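Local coordinates for putative cell invasion protein with MAC/Perforin domain (Bacteroides thetaiotaomicron VPI-5482, PDB 3KK7) that is of unproven function but carries a membrane-attack complex/perforin (MACPF) domain and may act in interactions with membranes or host cells in the gut, at residues Y376-K381 against V399-Q404; D406-S411 against L467-N472. One frame throughout, in Å; residues are numbered along the deposited sequence.

Interaction 1. Residues Y376-K381 against V399-Q404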
ATOM      1  N   TYR A 376      22.039 -12.070  -5.347  1.00 30.77           N
ATOM      2  CA  TYR A 376      23.449 -12.351  -5.137  1.00 31.33           C
ATOM      3  C   TYR A 376      23.750 -12.334  -3.655  1.00 31.92           C
ATOM      4  O   TYR A 376      23.079 -11.652  -2.901  1.00 32.45           O
ATOM      5  CB  TYR A 376      24.327 -11.297  -5.825  1.00 31.45           C
ATOM      6  CG  TYR A 376      24.096  -9.875  -5.367  1.00 31.62           C
ATOM      7  CD1 TYR A 376      24.793  -9.348  -4.282  1.00 32.68           C
ATOM      8  CD2 TYR A 376      23.197  -9.047  -6.039  1.00 33.08           C
ATOM      9  CE1 TYR A 376      24.590  -8.024  -3.861  1.00 33.24           C
ATOM     10  CE2 TYR A 376      22.980  -7.736  -5.632  1.00 33.80           C
ATOM     11  CZ  TYR A 376      23.675  -7.227  -4.539  1.00 33.84           C
ATOM     12  OH  TYR A 376      23.457  -5.927  -4.150  1.00 33.18           O
ATOM     13  N   ILE A 377      24.765 -13.082  -3.250  1.00 32.39           N
ATOM     14  CA  ILE A 377      25.241 -13.075  -1.887  1.00 32.64           C
ATOM     15  C   ILE A 377      26.461 -12.178  -1.842  1.00 33.09           C
ATOM     16  O   ILE A 377      27.355 -12.335  -2.662  1.00 33.23           O
ATOM     17  CB  ILE A 377      25.648 -14.468  -1.451  1.00 32.63           C
ATOM     18  CG1 ILE A 377      24.428 -15.400  -1.472  1.00 32.18           C
ATOM     19  CG2 ILE A 377      26.282 -14.402  -0.067  1.00 33.11           C
ATOM     20  CD1 ILE A 377      24.730 -16.833  -1.070  1.00 29.91           C
ATOM     21  N   GLU A 378      26.488 -11.229  -0.911  1.00 33.44           N
ATOM     22  CA  GLU A 378      27.669 -10.402  -0.692  1.00 34.21           C
ATOM     23  C   GLU A 378      28.222 -10.736   0.703  1.00 34.88           C
ATOM     24  O   GLU A 378      27.475 -10.717   1.695  1.00 35.37           O
ATOM     25  CB  GLU A 378      27.361  -8.905  -0.853  1.00 34.37           C
ATOM     26  CG  GLU A 378      26.266  -8.345   0.082  1.00 35.83           C
ATOM     27  CD  GLU A 378      25.915  -6.888  -0.193  1.00 37.52           C
ATOM     28  OE1 GLU A 378      26.822  -6.151  -0.640  1.00 40.02           O
ATOM     29  OE2 GLU A 378      24.742  -6.478   0.046  1.00 37.79           O
ATOM     30  N   ILE A 379      29.502 -11.116   0.775  1.00 34.82           N
ATOM     31  CA  ILE A 379      30.159 -11.404   2.056  1.00 34.80           C
ATOM     32  C   ILE A 379      30.817 -10.098   2.490  1.00 35.01           C
ATOM     33  O   ILE A 379      31.799  -9.646   1.880  1.00 35.01           O
ATOM     34  CB  ILE A 379      31.228 -12.526   1.946  1.00 34.61           C
ATOM     35  CG1 ILE A 379      30.607 -13.814   1.373  1.00 34.16           C
ATOM     36  CG2 ILE A 379      31.858 -12.787   3.316  1.00 34.62           C
ATOM     37  CD1 ILE A 379      31.572 -14.688   0.607  1.00 30.83           C
ATOM     38  N   ILE A 380      30.263  -9.477   3.522  1.00 34.69           N
ATOM     39  CA  ILE A 380      30.726  -8.173   3.938  1.00 34.71           C
ATOM     40  C   ILE A 380      30.831  -8.134   5.450  1.00 34.85           C
ATOM     41  O   ILE A 380      30.807  -9.167   6.094  1.00 34.52           O
ATOM     42  CB  ILE A 380      29.796  -7.064   3.388  1.00 34.91           C
ATOM     43  CG1 ILE A 380      28.351  -7.265   3.872  1.00 35.11           C
ATOM     44  CG2 ILE A 380      29.851  -7.051   1.863  1.00 35.09           C
ATOM     45  CD1 ILE A 380      27.486  -6.011   3.808  1.00 34.46           C
ATOM     46  N   LYS A 381      30.962  -6.938   6.003  1.00 35.49           N
ATOM     47  CA  LYS A 381      31.196  -6.754   7.417  1.00 35.88           C
ATOM     48  C   LYS A 381      29.940  -6.242   8.107  1.00 36.49           C
ATOM     49  O   LYS A 381      29.279  -5.350   7.590  1.00 36.97           O
ATOM     50  CB  LYS A 381      32.357  -5.783   7.622  1.00 35.62           C
ATOM     51  CG  LYS A 381      33.689  -6.375   7.230  1.00 35.56           C
ATOM     52  CD  LYS A 381      34.851  -5.392   7.418  1.00 35.85           C
ATOM     53  CE  LYS A 381      36.184  -6.083   7.165  1.00 35.61           C
ATOM     54  NZ  LYS A 381      37.240  -5.173   6.660  1.00 35.86           N
ATOM     55  N   VAL A 399      25.399 -11.968   3.079  1.00 30.05           N
ATOM     56  CA  VAL A 399      24.101 -11.293   3.011  1.00 28.95           C
ATOM     57  C   VAL A 399      23.447 -11.610   1.671  1.00 29.03           C
ATOM     58  O   VAL A 399      23.938 -11.207   0.630  1.00 28.75           O
ATOM     59  CB  VAL A 399      24.242  -9.759   3.181  1.00 28.73           C
ATOM     60  CG1 VAL A 399      22.891  -9.093   3.087  1.00 28.71           C
ATOM     61  CG2 VAL A 399      24.882  -9.409   4.510  1.00 27.57           C
ATOM     62  N   LEU A 400      22.330 -12.338   1.692  1.00 29.23           N
ATOM     63  CA  LEU A 400      21.585 -12.611   0.461  1.00 28.87           C
ATOM     64  C   LEU A 400      20.783 -11.383   0.057  1.00 29.22           C
ATOM     65  O   LEU A 400      19.922 -10.929   0.810  1.00 29.17           O
ATOM     66  CB  LEU A 400      20.639 -13.777   0.669  1.00 28.69           C
ATOM     67  CG  LEU A 400      19.755 -14.138  -0.529  1.00 28.81           C
ATOM     68  CD1 LEU A 400      20.596 -14.660  -1.724  1.00 27.89           C
ATOM     69  CD2 LEU A 400      18.693 -15.135  -0.060  1.00 26.71           C
ATOM     70  N   ASN A 401      21.089 -10.836  -1.117  1.00 29.93           N
ATOM     71  CA  ASN A 401      20.282  -9.777  -1.717  1.00 30.59           C
ATOM     72  C   ASN A 401      19.197 -10.439  -2.558  1.00 30.46           C
ATOM     73  O   ASN A 401      19.525 -11.164  -3.505  1.00 30.95           O
ATOM     74  CB  ASN A 401      21.116  -8.808  -2.568  1.00 31.01           C
ATOM     75  CG  ASN A 401      21.831  -7.733  -1.719  1.00 33.66           C
ATOM     76  OD1 ASN A 401      21.638  -6.532  -1.928  1.00 36.22           O
ATOM     77  ND2 ASN A 401      22.652  -8.172  -0.753  1.00 35.35           N
ATOM     78  N   THR A 402      17.924 -10.202  -2.207  1.00 29.52           N
ATOM     79  CA  THR A 402      16.800 -10.841  -2.887  1.00 29.01           C
ATOM     80  C   THR A 402      16.483 -10.139  -4.197  1.00 28.39           C
ATOM     81  O   THR A 402      17.058  -9.115  -4.497  1.00 28.43           O
ATOM     82  CB  THR A 402      15.533 -10.862  -1.991  1.00 29.03           C
ATOM     83  OG1 THR A 402      15.004  -9.532  -1.841  1.00 29.32           O
ATOM     84  CG2 THR A 402      15.857 -11.451  -0.623  1.00 29.05           C
ATOM     85  N   ARG A 403      15.543 -10.681  -4.954  1.00 27.86           N
ATOM     86  CA  ARG A 403      15.086 -10.070  -6.188  1.00 27.77           C
ATOM     87  C   ARG A 403      14.536  -8.660  -5.976  1.00 27.89           C
ATOM     88  O   ARG A 403      14.655  -7.763  -6.844  1.00 26.83           O
ATOM     89  CB  ARG A 403      13.968 -10.908  -6.801  1.00 27.98           C
ATOM     90  CG  ARG A 403      14.388 -12.262  -7.352  1.00 28.45           C
ATOM     91  CD  ARG A 403      13.247 -12.861  -8.174  1.00 28.57           C
ATOM     92  NE  ARG A 403      12.126 -13.237  -7.325  1.00 28.62           N
ATOM     93  CZ  ARG A 403      10.855 -13.373  -7.721  1.00 29.66           C
ATOM     94  NH1 ARG A 403       9.930 -13.713  -6.833  1.00 30.03           N
ATOM     95  NH2 ARG A 403      10.491 -13.169  -8.977  1.00 29.73           N
ATOM     96  N   GLN A 404      13.921  -8.488  -4.812  1.00 28.03           N
ATOM     97  CA  GLN A 404      13.220  -7.265  -4.454  1.00 28.19           C
ATOM     98  C   GLN A 404      14.234  -6.267  -3.926  1.00 28.36           C
ATOM     99  O   GLN A 404      13.930  -5.096  -3.744  1.00 28.01           O
ATOM    100  CB  GLN A 404      12.155  -7.577  -3.397  1.00 28.00           C
ATOM    101  CG  GLN A 404      11.054  -8.592  -3.811  1.00 29.63           C
ATOM    102  CD  GLN A 404      11.469 -10.091  -3.809  1.00 31.44           C
ATOM    103  OE1 GLN A 404      12.464 -10.488  -3.187  1.00 32.80           O
ATOM    104  NE2 GLN A 404      10.695 -10.918  -4.522  1.00 29.63           N
TER

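Interaction 2. Residues D406-S411 against L467-N472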
ATOM      1  N   ASP A 406      16.061  -6.761  -0.983  1.00 29.93           N
ATOM      2  CA  ASP A 406      16.132  -6.824   0.471  1.00 29.92           C
ATOM      3  C   ASP A 406      17.462  -7.475   0.800  1.00 29.83           C
ATOM      4  O   ASP A 406      17.945  -8.269   0.016  1.00 29.58           O
ATOM      5  CB  ASP A 406      14.980  -7.678   1.019  1.00 29.58           C
ATOM      6  CG  ASP A 406      13.643  -7.302   0.422  1.00 29.92           C
ATOM      7  OD1 ASP A 406      13.250  -6.103   0.513  1.00 30.25           O
ATOM      8  OD2 ASP A 406      12.985  -8.205  -0.141  1.00 28.82           O
ATOM      9  N   LYS A 407      18.040  -7.139   1.952  1.00 29.97           N
ATOM     10  CA  LYS A 407      19.291  -7.731   2.391  1.00 30.24           C
ATOM     11  C   LYS A 407      19.031  -8.659   3.571  1.00 30.19           C
ATOM     12  O   LYS A 407      18.686  -8.212   4.662  1.00 29.88           O
ATOM     13  CB  LYS A 407      20.319  -6.643   2.754  1.00 30.43           C
ATOM     14  CG  LYS A 407      20.411  -5.529   1.721  1.00 31.11           C
ATOM     15  CD  LYS A 407      21.795  -4.921   1.566  1.00 33.18           C
ATOM     16  CE  LYS A 407      21.842  -3.952   0.377  1.00 34.61           C
ATOM     17  NZ  LYS A 407      22.970  -4.225  -0.567  1.00 37.16           N
ATOM     18  N   LEU A 408      19.184  -9.961   3.334  1.00 30.43           N
ATOM     19  CA  LEU A 408      18.997 -10.966   4.371  1.00 30.70           C
ATOM     20  C   LEU A 408      20.374 -11.371   4.908  1.00 31.10           C
ATOM     21  O   LEU A 408      21.053 -12.247   4.361  1.00 30.96           O
ATOM     22  CB  LEU A 408      18.198 -12.168   3.832  1.00 30.98           C
ATOM     23  CG  LEU A 408      16.927 -11.827   3.020  1.00 31.59           C
ATOM     24  CD1 LEU A 408      16.193 -13.088   2.535  1.00 32.19           C
ATOM     25  CD2 LEU A 408      16.007 -10.964   3.854  1.00 30.73           C
ATOM     26  N   ILE A 409      20.773 -10.692   5.980  1.00 31.74           N
ATOM     27  CA  ILE A 409      22.033 -10.937   6.673  1.00 32.23           C
ATOM     28  C   ILE A 409      21.940 -12.270   7.399  1.00 32.53           C
ATOM     29  O   ILE A 409      21.062 -12.442   8.225  1.00 31.87           O
ATOM     30  CB  ILE A 409      22.299  -9.847   7.755  1.00 32.20           C
ATOM     31  CG1 ILE A 409      22.179  -8.432   7.193  1.00 32.80           C
ATOM     32  CG2 ILE A 409      23.678  -9.997   8.349  1.00 32.23           C
ATOM     33  CD1 ILE A 409      22.120  -7.363   8.280  1.00 32.71           C
ATOM     34  N   PHE A 410      22.839 -13.204   7.079  1.00 33.83           N
ATOM     35  CA  PHE A 410      22.950 -14.502   7.789  1.00 35.03           C
ATOM     36  C   PHE A 410      23.930 -14.322   8.955  1.00 36.72           C
ATOM     37  O   PHE A 410      25.132 -14.578   8.837  1.00 36.34           O
ATOM     38  CB  PHE A 410      23.497 -15.584   6.872  1.00 34.70           C
ATOM     39  CG  PHE A 410      22.615 -15.932   5.701  1.00 34.64           C
ATOM     40  CD1 PHE A 410      21.447 -15.264   5.422  1.00 35.16           C
ATOM     41  CD2 PHE A 410      23.004 -16.934   4.836  1.00 35.04           C
ATOM     42  CE1 PHE A 410      20.671 -15.623   4.313  1.00 35.44           C
ATOM     43  CE2 PHE A 410      22.232 -17.290   3.736  1.00 33.92           C
ATOM     44  CZ  PHE A 410      21.070 -16.634   3.480  1.00 34.51           C
ATOM     45  N   SER A 411      23.406 -13.879  10.085  1.00 38.93           N
ATOM     46  CA  SER A 411      24.238 -13.499  11.222  1.00 40.81           C
ATOM     47  C   SER A 411      24.638 -14.667  12.078  1.00 42.24           C
ATOM     48  O   SER A 411      23.987 -15.714  12.052  1.00 42.55           O
ATOM     49  CB  SER A 411      23.504 -12.476  12.082  1.00 41.05           C
ATOM     50  OG  SER A 411      22.104 -12.595  11.883  1.00 42.65           O
ATOM     51  N   LEU A 467      17.003  -1.432   3.331  1.00 40.08           N
ATOM     52  CA  LEU A 467      16.411  -2.307   4.343  1.00 40.23           C
ATOM     53  C   LEU A 467      17.148  -3.649   4.517  1.00 39.66           C
ATOM     54  O   LEU A 467      17.297  -4.416   3.538  1.00 39.12           O
ATOM     55  CB  LEU A 467      14.875  -2.553   4.119  1.00 40.43           C
ATOM     56  CG  LEU A 467      14.113  -2.992   2.834  1.00 41.00           C
ATOM     57  CD1 LEU A 467      13.240  -4.243   3.036  1.00 40.92           C
ATOM     58  CD2 LEU A 467      13.203  -1.896   2.294  1.00 40.73           C
ATOM     59  N   SER A 468      17.572  -3.932   5.765  1.00 38.74           N
ATOM     60  CA  SER A 468      18.188  -5.234   6.097  1.00 38.22           C
ATOM     61  C   SER A 468      17.384  -6.077   7.096  1.00 37.14           C
ATOM     62  O   SER A 468      16.688  -5.540   7.933  1.00 36.99           O
ATOM     63  CB  SER A 468      19.611  -5.050   6.632  1.00 38.15           C
ATOM     64  OG  SER A 468      19.651  -5.032   8.055  1.00 39.73           O
ATOM     65  N   PHE A 469      17.493  -7.400   6.997  1.00 36.25           N
ATOM     66  CA  PHE A 469      16.964  -8.302   8.030  1.00 35.77           C
ATOM     67  C   PHE A 469      18.072  -9.235   8.514  1.00 35.82           C
ATOM     68  O   PHE A 469      18.953  -9.631   7.735  1.00 35.17           O
ATOM     69  CB  PHE A 469      15.804  -9.129   7.491  1.00 35.56           C
ATOM     70  CG  PHE A 469      14.705  -8.300   6.915  1.00 35.29           C
ATOM     71  CD1 PHE A 469      14.817  -7.769   5.640  1.00 34.93           C
ATOM     72  CD2 PHE A 469      13.581  -8.012   7.651  1.00 34.67           C
ATOM     73  CE1 PHE A 469      13.824  -6.979   5.114  1.00 34.03           C
ATOM     74  CE2 PHE A 469      12.570  -7.221   7.113  1.00 34.71           C
ATOM     75  CZ  PHE A 469      12.698  -6.703   5.854  1.00 33.24           C
ATOM     76  N   GLN A 470      18.019  -9.564   9.806  1.00 36.18           N
ATOM     77  CA  GLN A 470      18.916 -10.543  10.439  1.00 36.12           C
ATOM     78  C   GLN A 470      18.248 -11.891  10.580  1.00 35.55           C
ATOM     79  O   GLN A 470      17.176 -11.983  11.162  1.00 34.57           O
ATOM     80  CB  GLN A 470      19.258 -10.118  11.852  1.00 36.60           C
ATOM     81  CG  GLN A 470      20.183  -8.923  11.976  1.00 38.48           C
ATOM     82  CD  GLN A 470      20.922  -8.916  13.319  1.00 39.93           C
ATOM     83  OE1 GLN A 470      20.929  -9.907  14.049  1.00 41.44           O
ATOM     84  NE2 GLN A 470      21.562  -7.810  13.630  1.00 41.28           N
ATOM     85  N   ILE A 471      18.887 -12.928  10.044  1.00 35.75           N
ATOM     86  CA  ILE A 471      18.473 -14.306  10.283  1.00 35.87           C
ATOM     87  C   ILE A 471      19.653 -15.035  10.924  1.00 36.06           C
ATOM     88  O   ILE A 471      20.672 -15.305  10.269  1.00 36.65           O
ATOM     89  CB  ILE A 471      18.060 -15.062   9.008  1.00 35.95           C
ATOM     90  CG1 ILE A 471      17.324 -14.176   8.004  1.00 35.34           C
ATOM     91  CG2 ILE A 471      17.175 -16.262   9.389  1.00 36.41           C
ATOM     92  CD1 ILE A 471      17.165 -14.862   6.640  1.00 34.65           C
ATOM     93  N   ASN A 472      19.520 -15.327  12.214  1.00 36.10           N
ATOM     94  CA  ASN A 472      20.576 -16.024  12.963  1.00 35.73           C
ATOM     95  C   ASN A 472      20.641 -17.484  12.599  1.00 35.64           C
ATOM     96  O   ASN A 472      19.626 -18.080  12.238  1.00 35.74           O
ATOM     97  CB  ASN A 472      20.323 -15.962  14.466  1.00 35.30           C
ATOM     98  CG  ASN A 472      20.363 -14.564  15.014  1.00 35.20           C
ATOM     99  OD1 ASN A 472      21.155 -13.726  14.567  1.00 36.70           O
ATOM    100  ND2 ASN A 472      19.529 -14.304  16.019  1.00 33.51           N
TER

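Interaction 1. Residues Y376-K381 against V399-Q404
Tyr376 lays its ring against the side chain of Asn401 where the two strands of an antiparallel beta hairpin, 376-386 and 392-401, run side by side in the D2 region of this MACPF-family protein. Asn401 CB sits over the ring centre in a CH-pi contact, 3.7 Å from the centroid, and the amide plane is stacked only 17° from that of the ring. The ring comes under the asparagine because CG of Tyr376 is wedged between its own backbone N and carbonyl carbon (chi1 59°). Lys452 of strand 450-454 adds a cation-pi contact to the same ring. Beneath the stack, Tyr376 and Asn401 form a hydrogen-bonded pair: Asn401 N gives a bond of 2.8 Å to Tyr376 O, and Tyr376 N returns one to a lone pair of Asn401 O. Two residues along, Glu378 and Val399 repeat the reciprocal pairing. On the other face of the sheet, the non-hydrogen-bonded pair Ile377 and Leu400 meets through Ile377 CG1 and Leu400 CD1, 3.9 Å apart. Between the bonded pairs, Ile377 CA lies 3.4 Å from Val399 O in a CA-H...O contact. Val399 CG2 also packs against Ile380 CG1. The buried carboxylate of Glu378 is gripped by Lys457 at OE1 and by Lys407 at OE2, which probably favours its charged form. Asn401 ND2 adds a further bond to Glu378 OE2, 2.8 Å long, arriving from above the carboxylate plane, with the carboxylate and amide planes 67° apart.

Interaction 2. Residues D406-S411 against L467-N472
Leu408, Phe469 and Ile471 gather on one face where strands 407-411 and 468-472 run parallel, adding strand 468-472 to the mixed sheet of the D2 region. Leu408 CD2 reaches Phe469 CD1 at 3.8 Å, the two side chains crossing at a slant, while Ile471 CD1 lies 4.0 Å from Leu408 CB and also near Phe410 CE1. With its CG1 set beside the backbone N (chi1 -37°), Ile471 carries that methyl back along the strand, where it lies against both Leu408 and Phe410. The backbone beneath is firmly stitched: Phe469 N to Lys407 O is 2.7 Å, Ile409 N bonds Phe469 O, and Ile471 N to Ile409 O is nearly straight at 175°. On the other face Ile409 CD1 touches Ser468 OG at 3.4 Å.

Toward Ser411 the pairing slackens: its N bonds Ile471 O only weakly, and the partly exposed Gln470 and Asn472 lie alongside. Here a side-chain bond takes over, Ser411 OG donating to Asn472 OD1 across 3.1 Å, tilted 29° from the plane of the amide carbonyl. An alanine in place of Asn472 would remove that acceptor and would probably leave the Ser411 hydroxyl without its mate across the strands, free to turn at an end where the backbone bond is already weak. At the other end Lys407 N bonds Leu467 O at 3.2 Å; Asp406 lies beside Leu467 but turns its charge to Arg358 and Asn354 of helix 353-363, a helix that also touches Phe469. The chemistry thus divides the contact: apolar contacts and short backbone bonds secure its middle, and a polar side-chain bond spans the strands at the Ser411 end alone.

In the fold
Strand 376-386 comes first along the chain and turns back as 392-401, so interaction 1 closes a short hairpin. A brief loop through Thr402 to Gln404 then leads into strand 407-411, antiparallel to 392-401. Interaction 2 closes a much longer excursion, through helices 420-424 and 429-443 and strands 450-454 and 457-459, before 468-472 docks parallel to 407-411. The two loops follow in series, neither nesting nor crossing, yet share one mixed sheet. They meet directly: Leu400 O probably accepts a bond from Leu408 N, and Val399 packs on Lys407, tying the hairpin to strand 407-411.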